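Atp-dependent DNA ligase (Psychromonas sp., PDB 4D05) joins breaks in DNA, using ATP to form an enzyme-adenylate intermediate, and is a minimal bacterial ligase built from an adenylation domain and an OB domain. Local coordinates at residues Y33-H37 against Q38-K42; S56-T59 against T60-G64; A80-D84 against N85-Q89; F141-L144 against N145-M149. All coordinates share one frame; numbering follows the deposited sequence.

How the interactions relate
All four contacts are local and lie in the ATP-dependent DNA ligase domain, in series along the chain. Interactions 1 and 2 are neighbours, with centres 8 Å apart. They share one mixed sheet, in which strands 30-34 and 62-67 pair. Trp34 N and NE1 of interaction 1 hydrogen-bond to Met62 O and Pro58 O of interaction 2. Interaction 3 is the surface loop between helix 73-80 and strand 94-99. Its centre is 15 Å from that of interaction 1, with nearest atoms about 7 Å apart. Interaction 4 lies in helix 137-149, its centre 30 Å or more from the others. It packs on the domain's other mixed sheet. AMP is bound in this same domain.

Interaction 1: Y33-H37 against Q38-K42; sequences YWNGH and QLISK. With SO4 (sulfate ion), chain F.
Strands 30-34 and 39-40 form a beta hairpin, and Asn35 and Gln38 meet at its turn. Tyr33 and Ile40 form an antiparallel hydrogen-bonded pair, with Tyr33 N 2.8 Å from Ile40 O. Asn35 N donates to Gln38 O. The Asn35 side chain folds over the turn, its CG between the backbone N and carbonyl carbon (chi1 69°). Its OD1 takes His37 N at 3.0 Å, an Asx turn, and Gln38 N at 3.0 Å, from opposite faces of the amide plane. Asn35 ND2 reaches Gln38 OE1 at 3.1 Å. With an alanine here, His37 N and Gln38 N would probably lose their shared acceptor and Gln38 OE1 its donor, leaving the turn less fixed. A water joins Gln38 OE1 to His37 NE2. The backbone from Gly36 to Gln38 lies over one face of the Trp34 ring, with CZ3 3.4 Å from Gln38 N, while Leu39 CD2 meets the ring edge. Lys42 NZ hydrogen-bonds to O2 of a sulfate, probably from the crystallisation liquor, also held by Lys174 and Arg168. Trp34 NE1 bonds to Pro58 O. Strand 62-67 flanks strand 30-34 on its other side. Leu39 packs on helix 51-54 and Phe95 of strand 94-99.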
# COMPACT_ATOMS: atom_id res chain seq x y z
N TYR A 33 -15.86 1.14 2.36
CA TYR A 33 -16.70 1.70 1.34
C TYR A 33 -17.98 2.16 2.01
O TYR A 33 -18.69 1.38 2.66
CB TYR A 33 -17.01 0.62 0.31
CG TYR A 33 -18.03 1.00 -0.73
CD1 TYR A 33 -17.68 1.75 -1.80
CD2 TYR A 33 -19.32 0.55 -0.66
CE1 TYR A 33 -18.63 2.07 -2.79
CE2 TYR A 33 -20.26 0.86 -1.62
CZ TYR A 33 -19.91 1.64 -2.67
OH TYR A 33 -20.82 1.98 -3.65
N TRP A 34 -18.26 3.45 1.87
CA TRP A 34 -19.51 4.04 2.34
C TRP A 34 -20.51 4.04 1.22
O TRP A 34 -20.31 4.66 0.18
CB TRP A 34 -19.27 5.46 2.83
CG TRP A 34 -20.48 6.27 3.14
CD1 TRP A 34 -21.00 7.25 2.37
CD2 TRP A 34 -21.31 6.20 4.31
NE1 TRP A 34 -22.10 7.81 2.97
CE2 TRP A 34 -22.31 7.19 4.17
CE3 TRP A 34 -21.30 5.42 5.46
CZ2 TRP A 34 -23.29 7.39 5.13
CZ3 TRP A 34 -22.26 5.63 6.41
CH2 TRP A 34 -23.25 6.61 6.24
N ASN A 35 -21.61 3.31 1.43
CA ASN A 35 -22.56 3.16 0.36
C ASN A 35 -23.69 4.17 0.41
O ASN A 35 -24.64 4.05 -0.36
CB ASN A 35 -23.11 1.73 0.31
CG ASN A 35 -24.01 1.38 1.49
OD1 ASN A 35 -24.22 2.18 2.35
ND2 ASN A 35 -24.55 0.17 1.49
N GLY A 36 -23.60 5.13 1.33
CA GLY A 36 -24.64 6.11 1.55
C GLY A 36 -25.37 5.95 2.87
O GLY A 36 -26.01 6.88 3.34
N HIS A 37 -25.23 4.79 3.50
CA HIS A 37 -25.83 4.58 4.82
C HIS A 37 -25.05 3.67 5.77
O HIS A 37 -25.38 3.62 6.95
CB HIS A 37 -27.29 4.08 4.70
CG HIS A 37 -27.43 2.77 3.98
ND1 HIS A 37 -27.52 2.68 2.61
CD2 HIS A 37 -27.54 1.51 4.45
CE1 HIS A 37 -27.64 1.41 2.26
NE2 HIS A 37 -27.66 0.69 3.36
N GLN A 38 -24.03 2.98 5.28
CA GLN A 38 -23.23 2.08 6.12
C GLN A 38 -21.82 1.96 5.51
O GLN A 38 -21.63 2.22 4.30
CB GLN A 38 -23.87 0.72 6.28
CG GLN A 38 -23.91 -0.04 4.99
CD GLN A 38 -24.97 -1.15 4.91
OE1 GLN A 38 -25.16 -1.74 3.83
NE2 GLN A 38 -25.68 -1.42 6.00
N LEU A 39 -20.88 1.56 6.34
CA LEU A 39 -19.50 1.31 5.95
C LEU A 39 -19.28 -0.18 5.76
O LEU A 39 -19.67 -0.98 6.62
CB LEU A 39 -18.53 1.83 7.03
CG LEU A 39 -18.51 3.34 7.20
CD1 LEU A 39 -17.80 3.74 8.47
CD2 LEU A 39 -17.84 3.99 6.00
N ILE A 40 -18.66 -0.54 4.64
CA ILE A 40 -18.46 -1.92 4.25
C ILE A 40 -16.99 -2.23 4.02
O ILE A 40 -16.28 -1.47 3.35
CB ILE A 40 -19.27 -2.24 2.95
CG1 ILE A 40 -20.76 -1.85 3.14
CG2 ILE A 40 -19.07 -3.68 2.52
CD1 ILE A 40 -21.58 -2.01 1.96
N SER A 41 -16.53 -3.37 4.54
CA SER A 41 -15.13 -3.77 4.39
C SER A 41 -14.84 -4.34 3.02
O SER A 41 -15.75 -4.65 2.28
CB SER A 41 -14.76 -4.83 5.44
OG SER A 41 -15.27 -6.11 5.05
N LYS A 42 -13.55 -4.50 2.68
CA LYS A 42 -13.21 -5.04 1.37
C LYS A 42 -13.77 -6.43 1.13
O LYS A 42 -13.97 -6.83 -0.03
CB LYS A 42 -11.69 -5.13 1.18
CG LYS A 42 -11.02 -3.86 0.95
CD LYS A 42 -9.48 -4.05 1.08
CE LYS A 42 -8.88 -4.89 0.00
NZ LYS A 42 -7.38 -4.96 0.19
S SO4 F . -4.91 -3.91 -2.73
O1 SO4 F . -3.92 -3.70 -1.68
O2 SO4 F . -6.29 -3.71 -2.23
O3 SO4 F . -4.71 -2.96 -3.83
O4 SO4 F . -4.79 -5.29 -3.24
O HOH W 1 -27.86 -2.35 2.69

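Interaction 2: S56-T59 against T60-G64; sequences SFPT and TAMDG. With SO4 (sulfate ion), chain G.
Pro58 and Met62, present as selenomethionine, make the close-packed part of this contact, where the loop after helix 51-54 turns into strand 62-67. The Met62 methyl does the touching. Its CE lies 3.9 Å from Pro58 CD and 4.0 Å from Pro58 CG, and the two side chains cross at about a right angle. The same methyl reaches Phe57 CD2 at 4.1 Å, approaching the ring obliquely. A bend at the end of the Met62 chain (chi3 -78°) turns CE back toward the loop. Phe57 is buried and sets its ring edge-to-face with Trp34 of strand 30-34. Met62 also packs on Phe95 and Ile97 of strand 94-99, and Pro58 on Leu117 and Thr121 of helix 107-121.

The bend of the chain at Thr59 and Thr60 is the looser side. Thr59 is exposed. Thr60 is partly held, since its side chain also touches Leu117. It turns its methyl toward a sulfate ion, CG2 lying 3.6 Å from sulfate O1. Ala61 N donates to sulfate O4 at 3.0 Å in a fairly straight bond, 164° at the hydrogen. The sulfate probably came from the crystallisation liquor.

The chemistry divides in the same way. Between the two segments the closest side-chain contacts are made by the methyl carbon CE, so shape and burial hold Met62 against Pro58 and Phe57. Around this packing, the polar bonds named use backbone atoms of these segments: Pro58 O takes Trp34 NE1, and Ala61 N binds the anion.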
# COMPACT_ATOMS: atom_id res chain seq x y z
N SER A 56 -23.44 12.33 10.47
CA SER A 56 -23.33 13.54 9.67
C SER A 56 -23.00 13.28 8.19
O SER A 56 -23.04 14.19 7.37
CB SER A 56 -22.21 14.40 10.25
OG SER A 56 -20.96 13.71 10.02
N PHE A 57 -22.61 12.06 7.87
CA PHE A 57 -22.07 11.77 6.54
C PHE A 57 -23.11 12.04 5.45
O PHE A 57 -24.31 11.79 5.64
CB PHE A 57 -21.64 10.29 6.42
CG PHE A 57 -20.38 9.92 7.18
CD1 PHE A 57 -19.76 10.79 8.08
CD2 PHE A 57 -19.82 8.68 6.97
CE1 PHE A 57 -18.61 10.39 8.78
CE2 PHE A 57 -18.70 8.25 7.64
CZ PHE A 57 -18.07 9.12 8.55
N PRO A 58 -22.66 12.55 4.31
CA PRO A 58 -23.54 12.71 3.15
C PRO A 58 -23.88 11.35 2.54
O PRO A 58 -23.24 10.36 2.88
CB PRO A 58 -22.68 13.52 2.18
CG PRO A 58 -21.29 13.10 2.50
CD PRO A 58 -21.27 12.91 4.01
N THR A 59 -24.90 11.28 1.70
CA THR A 59 -25.32 10.01 1.15
C THR A 59 -24.54 9.66 -0.12
O THR A 59 -24.69 8.57 -0.67
CB THR A 59 -26.85 9.91 0.96
OG1 THR A 59 -27.32 11.07 0.29
CG2 THR A 59 -27.55 9.83 2.32
N THR A 60 -23.69 10.57 -0.57
CA THR A 60 -22.79 10.29 -1.69
C THR A 60 -21.91 9.10 -1.30
O THR A 60 -21.36 9.08 -0.20
CB THR A 60 -21.89 11.50 -1.95
OG1 THR A 60 -22.71 12.64 -2.23
CG2 THR A 60 -20.96 11.25 -3.10
N ALA A 61 -21.79 8.10 -2.17
CA ALA A 61 -20.89 6.99 -1.87
C ALA A 61 -19.44 7.46 -1.82
O ALA A 61 -19.03 8.30 -2.62
CB ALA A 61 -21.04 5.90 -2.89
N MSE A 62 -18.69 6.91 -0.88
CA MSE A 62 -17.31 7.31 -0.66
C MSE A 62 -16.39 6.11 -0.39
O MSE A 62 -16.79 5.16 0.27
CB MSE A 62 -17.20 8.30 0.55
CG MSE A 62 -18.07 9.60 0.37
SE MSE A 62 -17.87 10.81 1.88
CE MSE A 62 -19.02 9.84 3.12
N ASP A 63 -15.16 6.19 -0.89
CA ASP A 63 -14.12 5.21 -0.63
C ASP A 63 -13.06 5.85 0.25
O ASP A 63 -12.63 6.93 -0.05
CB ASP A 63 -13.45 4.83 -1.93
CG ASP A 63 -13.69 3.43 -2.32
OD1 ASP A 63 -14.85 3.06 -2.56
OD2 ASP A 63 -12.70 2.69 -2.42
N GLY A 64 -12.65 5.19 1.33
CA GLY A 64 -11.66 5.76 2.22
C GLY A 64 -10.98 4.73 3.09
O GLY A 64 -11.21 3.51 2.95
S SO4 G . -23.00 9.56 -5.95
O1 SO4 G . -23.58 10.86 -5.53
O2 SO4 G . -23.87 9.08 -7.05
O3 SO4 G . -21.60 9.79 -6.51
O4 SO4 G . -23.04 8.57 -4.81

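Interaction 3: A80-D84 against N85-Q89; sequences ARTQD and NQNEQ
Asp84 and Asn87 mark the ends of a type I beta turn in the surface loop between helix 73-80 and strand 94-99. Two direct hydrogen bonds close the turn. The one from Asn87 N to Asp84 O is weak, at 3.4 Å. Asp84 OD1 adds a firmer one, taking Gln86 N at 2.9 Å from above the carboxylate plane. The Asp84 carboxylate swings over the turn because CG stands opposite the backbone N (chi1 176°). A leucine in its place would probably leave Gln86 N without this acceptor and the turn without its firmer direct bond. Asp84 N itself bonds to Thr48 OG1, tying the loop to a neighbouring one.

Packing contacts are fewer. Asp84 OD2 lies 3.7 Å from Asn87 CB, the two side chains crossing at about a right angle. The Thr82 methyl CG2 touches Asn87 ND2 at 3.8 Å, while Thr82 OG1 bonds to Gly78 O of helix 73-80.

Waters add bridges. One takes Asn87 ND2 and gives to Thr82 O and Asp84 O; another links Asn87 ND2 to Thr82 OG1.

An Asx turn completes the loop: Asn87 OD1 accepts from Gln89 N at 3.0 Å, the donor standing above the carbonyl plane.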
# COMPACT_ATOMS: atom_id res chain seq x y z
N ALA A 80 -12.00 -1.81 14.40
CA ALA A 80 -12.88 -2.05 13.28
C ALA A 80 -13.40 -3.48 13.24
O ALA A 80 -14.52 -3.69 12.75
CB ALA A 80 -12.16 -1.65 11.94
N ARG A 81 -12.63 -4.44 13.79
CA ARG A 81 -13.01 -5.86 13.91
C ARG A 81 -14.01 -6.10 15.02
O ARG A 81 -14.61 -7.17 15.09
CB ARG A 81 -11.79 -6.74 14.38
CG ARG A 81 -10.75 -7.06 13.46
CD ARG A 81 -9.99 -8.31 13.97
NE ARG A 81 -9.17 -8.15 15.18
CZ ARG A 81 -7.99 -7.51 15.20
NH1 ARG A 81 -7.53 -6.93 14.11
NH2 ARG A 81 -7.27 -7.46 16.31
N THR A 82 -14.10 -5.16 15.96
CA THR A 82 -14.99 -5.35 17.11
C THR A 82 -16.45 -5.19 16.70
O THR A 82 -16.80 -4.19 16.11
CB THR A 82 -14.64 -4.38 18.21
OG1 THR A 82 -13.29 -4.61 18.61
CG2 THR A 82 -15.55 -4.56 19.40
N GLN A 83 -17.26 -6.21 16.98
CA GLN A 83 -18.68 -6.18 16.64
C GLN A 83 -19.44 -5.54 17.83
O GLN A 83 -19.79 -6.21 18.81
CB GLN A 83 -19.21 -7.58 16.32
CG GLN A 83 -18.42 -8.34 15.24
CD GLN A 83 -18.30 -7.57 13.93
OE1 GLN A 83 -19.27 -7.46 13.18
NE2 GLN A 83 -17.10 -7.03 13.64
N ASP A 84 -19.65 -4.23 17.72
CA ASP A 84 -20.28 -3.46 18.78
C ASP A 84 -20.55 -2.06 18.28
O ASP A 84 -19.61 -1.26 18.11
CB ASP A 84 -19.35 -3.39 20.01
CG ASP A 84 -19.89 -2.52 21.14
OD1 ASP A 84 -21.07 -2.08 21.12
OD2 ASP A 84 -19.12 -2.26 22.08
N ASN A 85 -21.82 -1.74 18.05
CA ASN A 85 -22.12 -0.46 17.47
C ASN A 85 -22.22 0.64 18.52
O ASN A 85 -22.59 1.79 18.20
CB ASN A 85 -23.40 -0.53 16.60
CG ASN A 85 -24.61 -0.90 17.41
OD1 ASN A 85 -24.63 -0.72 18.60
ND2 ASN A 85 -25.61 -1.48 16.77
N GLN A 86 -21.85 0.32 19.75
CA GLN A 86 -21.78 1.36 20.78
C GLN A 86 -20.38 1.47 21.33
O GLN A 86 -20.17 1.88 22.47
CB GLN A 86 -22.83 1.10 21.87
CG GLN A 86 -24.26 1.23 21.30
CD GLN A 86 -25.35 1.23 22.32
OE1 GLN A 86 -25.18 0.76 23.45
NE2 GLN A 86 -26.51 1.76 21.94
N ASN A 87 -19.39 1.11 20.50
CA ASN A 87 -18.00 1.10 20.93
C ASN A 87 -17.39 2.48 20.88
O ASN A 87 -17.19 3.03 19.80
CB ASN A 87 -17.26 0.12 20.03
CG ASN A 87 -15.79 0.02 20.33
OD1 ASN A 87 -15.27 0.62 21.28
ND2 ASN A 87 -15.12 -0.81 19.54
N GLU A 88 -17.11 3.06 22.04
CA GLU A 88 -16.59 4.43 22.12
C GLU A 88 -15.24 4.61 21.44
O GLU A 88 -14.85 5.74 21.10
CB GLU A 88 -16.50 4.85 23.58
CG GLU A 88 -15.39 4.15 24.33
CD GLU A 88 -15.45 4.39 25.83
OE1 GLU A 88 -16.50 4.88 26.31
OE2 GLU A 88 -14.46 4.10 26.52
N GLN A 89 -14.51 3.51 21.23
CA GLN A 89 -13.17 3.63 20.64
C GLN A 89 -13.18 4.18 19.22
O GLN A 89 -12.13 4.61 18.72
CB GLN A 89 -12.42 2.31 20.71
CG GLN A 89 -12.25 1.88 22.17
CD GLN A 89 -11.44 0.62 22.32
OE1 GLN A 89 -10.34 0.48 21.72
NE2 GLN A 89 -11.95 -0.32 23.14
O HOH W 2 -16.88 -1.61 17.27
O HOH W 3 -12.64 -2.20 20.25
O HOH W 4 -18.96 -0.79 24.28

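Interaction 4: F141-L144 against N145-M149; sequences FDLL and NKVVM
This is a contact between successive turns within one alpha helix, 137-149, which packs against strands 21-26 and 154-159. Four regular backbone bonds cross it. They run from Asn145 N to Phe141 O, Lys146 N to Asp142 O, Val147 N to Leu143 O and Val148 N to Leu144 O, the last at 2.9 Å. Side chains four residues apart then meet. Leu144 and Val148 lie side by side and point the same way, with Leu144 CD1 4.0 Å from Val148 CG2. Leu143 crosses Val147 obliquely, with CD1 and CG2 4.1 Å apart. In both leucines CG lies opposite the backbone N (chi1 178° in Leu144), and chi2 near 59° turns the CD1 branch toward the valine. Leu143, Leu144 and Val147 all touch Leu155 of strand 154-159.

The polar side differs. A water gives to Asp142 OD1 at 2.9 Å and accepts from Asn145 ND2 at 2.9 Å. Asn145 OD1 takes Lys177 NZ. Lys146 extends past Asp142, but its NZ stays 4.6 Å from Asp142 OD2, too far for a salt bridge.

The helix is thus two-sided: Leu143, Leu144 and Val147 pack on the sheet, while Asp142 and Lys146 probably attract each other only loosely at the exposed surface.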
# COMPACT_ATOMS: atom_id res chain seq x y z
N PHE A 141 10.33 11.35 -5.44
CA PHE A 141 11.09 10.40 -4.63
C PHE A 141 11.62 11.10 -3.37
O PHE A 141 11.82 10.49 -2.34
CB PHE A 141 12.26 9.83 -5.44
CG PHE A 141 11.90 8.72 -6.40
CD1 PHE A 141 10.61 8.44 -6.75
CD2 PHE A 141 12.93 7.91 -6.92
CE1 PHE A 141 10.31 7.39 -7.62
CE2 PHE A 141 12.63 6.87 -7.80
CZ PHE A 141 11.29 6.63 -8.14
N ASP A 142 11.84 12.41 -3.45
CA ASP A 142 12.18 13.16 -2.24
C ASP A 142 10.99 13.15 -1.28
O ASP A 142 11.16 12.95 -0.07
CB ASP A 142 12.60 14.62 -2.60
CG ASP A 142 13.50 15.28 -1.55
OD1 ASP A 142 14.31 14.60 -0.89
OD2 ASP A 142 13.42 16.52 -1.41
N LEU A 143 9.79 13.41 -1.81
CA LEU A 143 8.56 13.36 -1.02
C LEU A 143 8.37 11.97 -0.40
O LEU A 143 8.03 11.87 0.78
CB LEU A 143 7.35 13.74 -1.86
CG LEU A 143 6.01 13.58 -1.16
CD1 LEU A 143 5.90 14.41 0.10
CD2 LEU A 143 4.93 13.93 -2.13
N LEU A 144 8.60 10.93 -1.19
CA LEU A 144 8.48 9.56 -0.68
C LEU A 144 9.38 9.40 0.55
O LEU A 144 8.99 8.83 1.58
CB LEU A 144 8.82 8.56 -1.77
CG LEU A 144 8.79 7.10 -1.38
CD1 LEU A 144 7.44 6.71 -0.88
CD2 LEU A 144 9.19 6.27 -2.59
N ASN A 145 10.63 9.85 0.44
CA ASN A 145 11.52 9.80 1.60
C ASN A 145 11.01 10.58 2.82
O ASN A 145 11.10 10.11 3.94
CB ASN A 145 12.93 10.31 1.24
CG ASN A 145 13.91 9.99 2.35
OD1 ASN A 145 14.06 8.82 2.73
ND2 ASN A 145 14.55 11.00 2.89
N LYS A 146 10.49 11.78 2.62
CA LYS A 146 9.94 12.55 3.73
C LYS A 146 8.85 11.77 4.46
O LYS A 146 8.82 11.72 5.70
CB LYS A 146 9.38 13.86 3.23
CG LYS A 146 10.43 14.81 2.71
CD LYS A 146 9.76 16.14 2.17
CE LYS A 146 10.76 17.09 1.54
NZ LYS A 146 10.02 18.33 1.07
N VAL A 147 7.98 11.17 3.68
CA VAL A 147 6.83 10.45 4.24
C VAL A 147 7.33 9.22 4.99
O VAL A 147 6.94 8.99 6.15
CB VAL A 147 5.89 10.04 3.12
CG1 VAL A 147 4.87 8.99 3.61
CG2 VAL A 147 5.18 11.24 2.61
N VAL A 148 8.25 8.47 4.39
CA VAL A 148 8.72 7.23 5.03
C VAL A 148 9.58 7.49 6.29
O VAL A 148 9.46 6.79 7.31
CB VAL A 148 9.45 6.35 4.00
CG1 VAL A 148 10.22 5.19 4.68
CG2 VAL A 148 8.46 5.84 2.94
N MSE A 149 10.42 8.52 6.25
CA MSE A 149 11.20 8.87 7.42
C MSE A 149 10.31 9.31 8.56
O MSE A 149 10.64 9.10 9.71
CB MSE A 149 12.21 9.96 7.07
CG MSE A 149 13.27 9.47 6.17
SE MSE A 149 14.39 8.20 7.14
CE MSE A 149 14.49 9.25 8.82
O HOH W 5 14.51 13.75 1.86